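Local coordinates for protein putative metalloprotease II (Bacteroides fragilis, PDB 4ON1) that probably acts as an extracellular zinc-dependent metalloendopeptidase of the fragilysin type, encoded by a pathogenicity island, at residues A[15-27]-A[42-55]. Numbering follows the deposited sequence.
Sequences PQLEHVLNLRSMD and EHTIMLQEGSELWT
H19 to N22 run parallel to I45 to Q48. H19 O accepts from M46 N, M46 O from L21 N, L21 O from Q48 N, and Q48 O from L23 N. E18 N extends this ladder by donating to T44 O.

A polar side-chain cluster lies at the start of the strands. H19 NE2 and H43 ND1 share a nearly straight hydrogen bond of 2.9 Å, the imidazoles rim to rim with planes 18° apart; histidine suits both places because a ring nitrogen can give or accept. The E18 carboxylate lies over one face of the H43 ring, OE2 3.5 Å above its centre.

Apolar side chains fill the face that carries L21 and L47, L21 CB 3.9 Å from L47 CD2. Here I45 and L21 also meet helix 28-35, which connects the two strands. With CG beside its backbone N (chi1 -67°), L23 brings CD1 to 3.6 Å from W54 CH2. On the face that carries M46, L17 CD2 approaches M46 CB at 3.7 Å.

At the far end N22 opens an Asx turn, its OD1 accepting from R24 N, and a water joins OD1 to G50 N. The N22 and Q48 amides stack, while Q48 NE2 reaches G50 O at 3.0 Å. G50, whose positive phi suits the type II' turn, lies over one face of the R24 guanidinium. Buried E49 forms salt bridges with R99 and R157 and a hydrogen bond with Y106.

The chemistry implies a pairing set by backbone bonds and backed by apolar side chains, with a histidine end that, beside a carboxylate, may respond to pH.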
# COMPACT_ATOMS: atom_id res chain seq x y z
N PRO A 15 7.29 -22.83 -24.48
CA PRO A 15 5.90 -23.30 -24.44
C PRO A 15 4.92 -22.15 -24.25
O PRO A 15 4.70 -21.39 -25.19
CB PRO A 15 5.88 -24.25 -23.24
CG PRO A 15 6.98 -23.74 -22.35
CD PRO A 15 8.01 -23.08 -23.22
N GLN A 16 4.35 -22.02 -23.05
CA GLN A 16 3.47 -20.90 -22.78
C GLN A 16 4.24 -19.82 -22.03
O GLN A 16 3.65 -18.89 -21.49
CB GLN A 16 2.26 -21.36 -21.96
CG GLN A 16 1.29 -22.26 -22.72
CD GLN A 16 0.92 -21.70 -24.08
OE1 GLN A 16 0.50 -20.55 -24.20
NE2 GLN A 16 1.07 -22.52 -25.12
N LEU A 17 5.56 -19.96 -22.02
CA LEU A 17 6.44 -18.94 -21.46
C LEU A 17 6.58 -17.73 -22.37
O LEU A 17 6.76 -17.88 -23.58
CB LEU A 17 7.81 -19.52 -21.16
CG LEU A 17 7.90 -20.28 -19.84
CD1 LEU A 17 9.11 -21.20 -19.83
CD2 LEU A 17 7.97 -19.29 -18.69
N GLU A 18 6.56 -16.54 -21.78
CA GLU A 18 6.79 -15.32 -22.54
C GLU A 18 8.01 -14.54 -22.06
O GLU A 18 8.54 -13.70 -22.79
CB GLU A 18 5.55 -14.42 -22.49
CG GLU A 18 4.33 -15.03 -23.16
CD GLU A 18 3.23 -14.01 -23.41
OE1 GLU A 18 3.48 -13.03 -24.15
OE2 GLU A 18 2.12 -14.20 -22.87
N HIS A 19 8.44 -14.79 -20.83
CA HIS A 19 9.55 -14.02 -20.26
C HIS A 19 10.42 -14.85 -19.34
O HIS A 19 9.96 -15.81 -18.72
CB HIS A 19 9.02 -12.81 -19.48
CG HIS A 19 7.95 -12.04 -20.19
ND1 HIS A 19 8.23 -11.03 -21.08
CD2 HIS A 19 6.60 -12.14 -20.14
CE1 HIS A 19 7.10 -10.54 -21.56
NE2 HIS A 19 6.09 -11.19 -21.00
N VAL A 20 11.69 -14.46 -19.23
CA VAL A 20 12.58 -14.97 -18.20
C VAL A 20 13.06 -13.80 -17.37
O VAL A 20 13.16 -12.67 -17.87
CB VAL A 20 13.80 -15.73 -18.76
CG1 VAL A 20 13.38 -16.85 -19.69
CG2 VAL A 20 14.76 -14.76 -19.47
N LEU A 21 13.35 -14.06 -16.11
CA LEU A 21 13.77 -13.01 -15.20
C LEU A 21 14.61 -13.62 -14.08
O LEU A 21 14.15 -14.50 -13.35
CB LEU A 21 12.55 -12.27 -14.63
CG LEU A 21 12.77 -11.03 -13.76
CD1 LEU A 21 13.53 -9.95 -14.54
CD2 LEU A 21 11.44 -10.49 -13.27
N ASN A 22 15.85 -13.16 -13.98
CA ASN A 22 16.74 -13.57 -12.90
C ASN A 22 16.62 -12.56 -11.77
O ASN A 22 17.10 -11.44 -11.88
CB ASN A 22 18.19 -13.69 -13.40
CG ASN A 22 19.14 -14.23 -12.34
OD1 ASN A 22 18.94 -14.02 -11.15
ND2 ASN A 22 20.18 -14.92 -12.79
N LEU A 23 15.96 -12.97 -10.70
CA LEU A 23 15.65 -12.08 -9.59
C LEU A 23 16.90 -11.55 -8.89
O LEU A 23 16.88 -10.46 -8.31
CB LEU A 23 14.75 -12.81 -8.58
CG LEU A 23 13.33 -13.14 -9.06
CD1 LEU A 23 12.66 -14.14 -8.13
CD2 LEU A 23 12.49 -11.87 -9.15
N ARG A 24 17.98 -12.32 -8.93
CA ARG A 24 19.22 -11.88 -8.29
C ARG A 24 19.93 -10.78 -9.09
O ARG A 24 20.49 -9.85 -8.52
CB ARG A 24 20.17 -13.06 -8.11
CG ARG A 24 19.78 -14.01 -6.99
CD ARG A 24 20.94 -14.21 -6.02
NE ARG A 24 20.58 -15.14 -4.94
CZ ARG A 24 21.07 -16.37 -4.82
NH1 ARG A 24 21.96 -16.82 -5.69
NH2 ARG A 24 20.68 -17.14 -3.82
N SER A 25 19.89 -10.88 -10.42
CA SER A 25 20.71 -9.99 -11.25
C SER A 25 19.90 -8.87 -11.89
O SER A 25 20.46 -8.00 -12.54
CB SER A 25 21.41 -10.80 -12.35
OG SER A 25 20.46 -11.34 -13.24
N MET A 26 18.58 -8.89 -11.72
CA MET A 26 17.75 -7.95 -12.45
C MET A 26 17.92 -6.52 -11.93
O MET A 26 18.12 -6.31 -10.73
CB MET A 26 16.28 -8.36 -12.37
CG MET A 26 15.66 -8.12 -11.01
SD MET A 26 13.91 -8.51 -10.96
CE MET A 26 13.59 -8.14 -9.23
N ASP A 27 17.86 -5.55 -12.83
CA ASP A 27 17.71 -4.17 -12.41
C ASP A 27 16.42 -3.62 -13.02
O ASP A 27 15.63 -4.39 -13.58
CB ASP A 27 18.93 -3.33 -12.78
CG ASP A 27 19.22 -3.33 -14.27
OD1 ASP A 27 18.36 -3.76 -15.06
OD2 ASP A 27 20.32 -2.88 -14.65
N GLU A 42 -2.97 -12.77 -19.55
CA GLU A 42 -2.04 -13.39 -18.62
C GLU A 42 -0.70 -13.68 -19.30
O GLU A 42 -0.66 -14.20 -20.42
CB GLU A 42 -2.66 -14.68 -18.08
CG GLU A 42 -1.81 -15.49 -17.13
CD GLU A 42 -2.43 -16.84 -16.81
OE1 GLU A 42 -3.60 -16.87 -16.36
OE2 GLU A 42 -1.77 -17.88 -17.03
N HIS A 43 0.40 -13.32 -18.65
CA HIS A 43 1.74 -13.64 -19.15
C HIS A 43 2.39 -14.61 -18.19
O HIS A 43 2.25 -14.48 -16.97
CB HIS A 43 2.61 -12.39 -19.32
CG HIS A 43 2.27 -11.56 -20.52
ND1 HIS A 43 3.22 -11.14 -21.42
CD2 HIS A 43 1.08 -11.08 -20.97
CE1 HIS A 43 2.64 -10.43 -22.37
NE2 HIS A 43 1.35 -10.38 -22.12
N THR A 44 3.14 -15.57 -18.72
CA THR A 44 3.81 -16.53 -17.87
C THR A 44 5.30 -16.21 -17.87
O THR A 44 5.91 -16.02 -18.93
CB THR A 44 3.56 -17.98 -18.34
OG1 THR A 44 2.15 -18.22 -18.38
CG2 THR A 44 4.20 -18.97 -17.39
N ILE A 45 5.86 -16.16 -16.67
CA ILE A 45 7.25 -15.76 -16.49
C ILE A 45 8.04 -16.85 -15.79
O ILE A 45 7.59 -17.40 -14.79
CB ILE A 45 7.36 -14.48 -15.65
CG1 ILE A 45 6.47 -13.37 -16.21
CG2 ILE A 45 8.82 -14.03 -15.54
CD1 ILE A 45 6.25 -12.23 -15.24
N MET A 46 9.22 -17.17 -16.32
CA MET A 46 10.13 -18.04 -15.60
C MET A 46 11.08 -17.23 -14.74
O MET A 46 11.86 -16.42 -15.24
CB MET A 46 10.93 -18.91 -16.56
CG MET A 46 12.16 -19.49 -15.91
SD MET A 46 12.50 -21.11 -16.53
CE MET A 46 11.12 -21.97 -15.79
N LEU A 47 10.99 -17.45 -13.43
CA LEU A 47 11.82 -16.73 -12.48
C LEU A 47 12.99 -17.60 -12.05
O LEU A 47 12.87 -18.82 -11.97
CB LEU A 47 11.00 -16.31 -11.26
CG LEU A 47 9.82 -15.39 -11.56
CD1 LEU A 47 8.93 -15.25 -10.33
CD2 LEU A 47 10.33 -14.04 -12.00
N GLN A 48 14.12 -16.96 -11.78
CA GLN A 48 15.25 -17.66 -11.20
C GLN A 48 15.77 -16.91 -9.99
O GLN A 48 15.91 -15.68 -10.01
CB GLN A 48 16.39 -17.84 -12.22
CG GLN A 48 17.67 -18.40 -11.60
CD GLN A 48 18.82 -18.56 -12.59
OE1 GLN A 48 18.72 -18.14 -13.74
NE2 GLN A 48 19.91 -19.17 -12.13
N GLU A 49 15.98 -17.64 -8.90
CA GLU A 49 16.72 -17.13 -7.76
C GLU A 49 17.71 -18.20 -7.30
O GLU A 49 17.31 -19.23 -6.75
CB GLU A 49 15.77 -16.72 -6.63
CG GLU A 49 16.48 -15.98 -5.49
CD GLU A 49 15.51 -15.36 -4.50
OE1 GLU A 49 14.83 -16.12 -3.78
OE2 GLU A 49 15.44 -14.12 -4.44
N GLY A 50 18.99 -17.97 -7.56
CA GLY A 50 20.01 -18.97 -7.28
C GLY A 50 19.76 -20.24 -8.07
O GLY A 50 19.61 -20.19 -9.29
N SER A 51 19.68 -21.37 -7.37
CA SER A 51 19.47 -22.65 -8.05
C SER A 51 17.99 -22.98 -8.22
O SER A 51 17.65 -24.02 -8.78
CB SER A 51 20.17 -23.78 -7.29
OG SER A 51 19.57 -23.97 -6.02
N GLU A 52 17.11 -22.11 -7.74
CA GLU A 52 15.67 -22.34 -7.89
C GLU A 52 15.10 -21.60 -9.09
O GLU A 52 15.23 -20.39 -9.21
CB GLU A 52 14.91 -21.91 -6.63
CG GLU A 52 15.02 -22.87 -5.46
CD GLU A 52 14.34 -22.34 -4.22
OE1 GLU A 52 15.05 -22.04 -3.23
OE2 GLU A 52 13.09 -22.21 -4.23
N LEU A 53 14.46 -22.36 -9.96
CA LEU A 53 13.79 -21.80 -11.12
C LEU A 53 12.36 -22.29 -11.12
O LEU A 53 12.11 -23.47 -10.90
CB LEU A 53 14.51 -22.19 -12.42
CG LEU A 53 15.87 -21.52 -12.66
CD1 LEU A 53 16.97 -22.25 -11.88
CD2 LEU A 53 16.22 -21.49 -14.13
N TRP A 54 11.42 -21.38 -11.36
CA TRP A 54 10.01 -21.73 -11.38
C TRP A 54 9.21 -20.76 -12.22
O TRP A 54 9.67 -19.64 -12.50
CB TRP A 54 9.45 -21.79 -9.95
CG TRP A 54 9.27 -20.44 -9.30
CD1 TRP A 54 8.10 -19.75 -9.14
CD2 TRP A 54 10.29 -19.62 -8.71
NE1 TRP A 54 8.33 -18.56 -8.49
CE2 TRP A 54 9.67 -18.45 -8.22
CE3 TRP A 54 11.68 -19.76 -8.55
CZ2 TRP A 54 10.38 -17.43 -7.58
CZ3 TRP A 54 12.38 -18.74 -7.92
CH2 TRP A 54 11.73 -17.59 -7.44
N THR A 55 8.02 -21.18 -12.64
CA THR A 55 7.16 -20.33 -13.45
C THR A 55 6.04 -19.73 -12.63
O THR A 55 5.55 -20.35 -11.68
CB THR A 55 6.54 -21.09 -14.63
OG1 THR A 55 5.78 -22.20 -14.12
CG2 THR A 55 7.62 -21.60 -15.55
O HOH W 1 19.85 -16.10 -9.66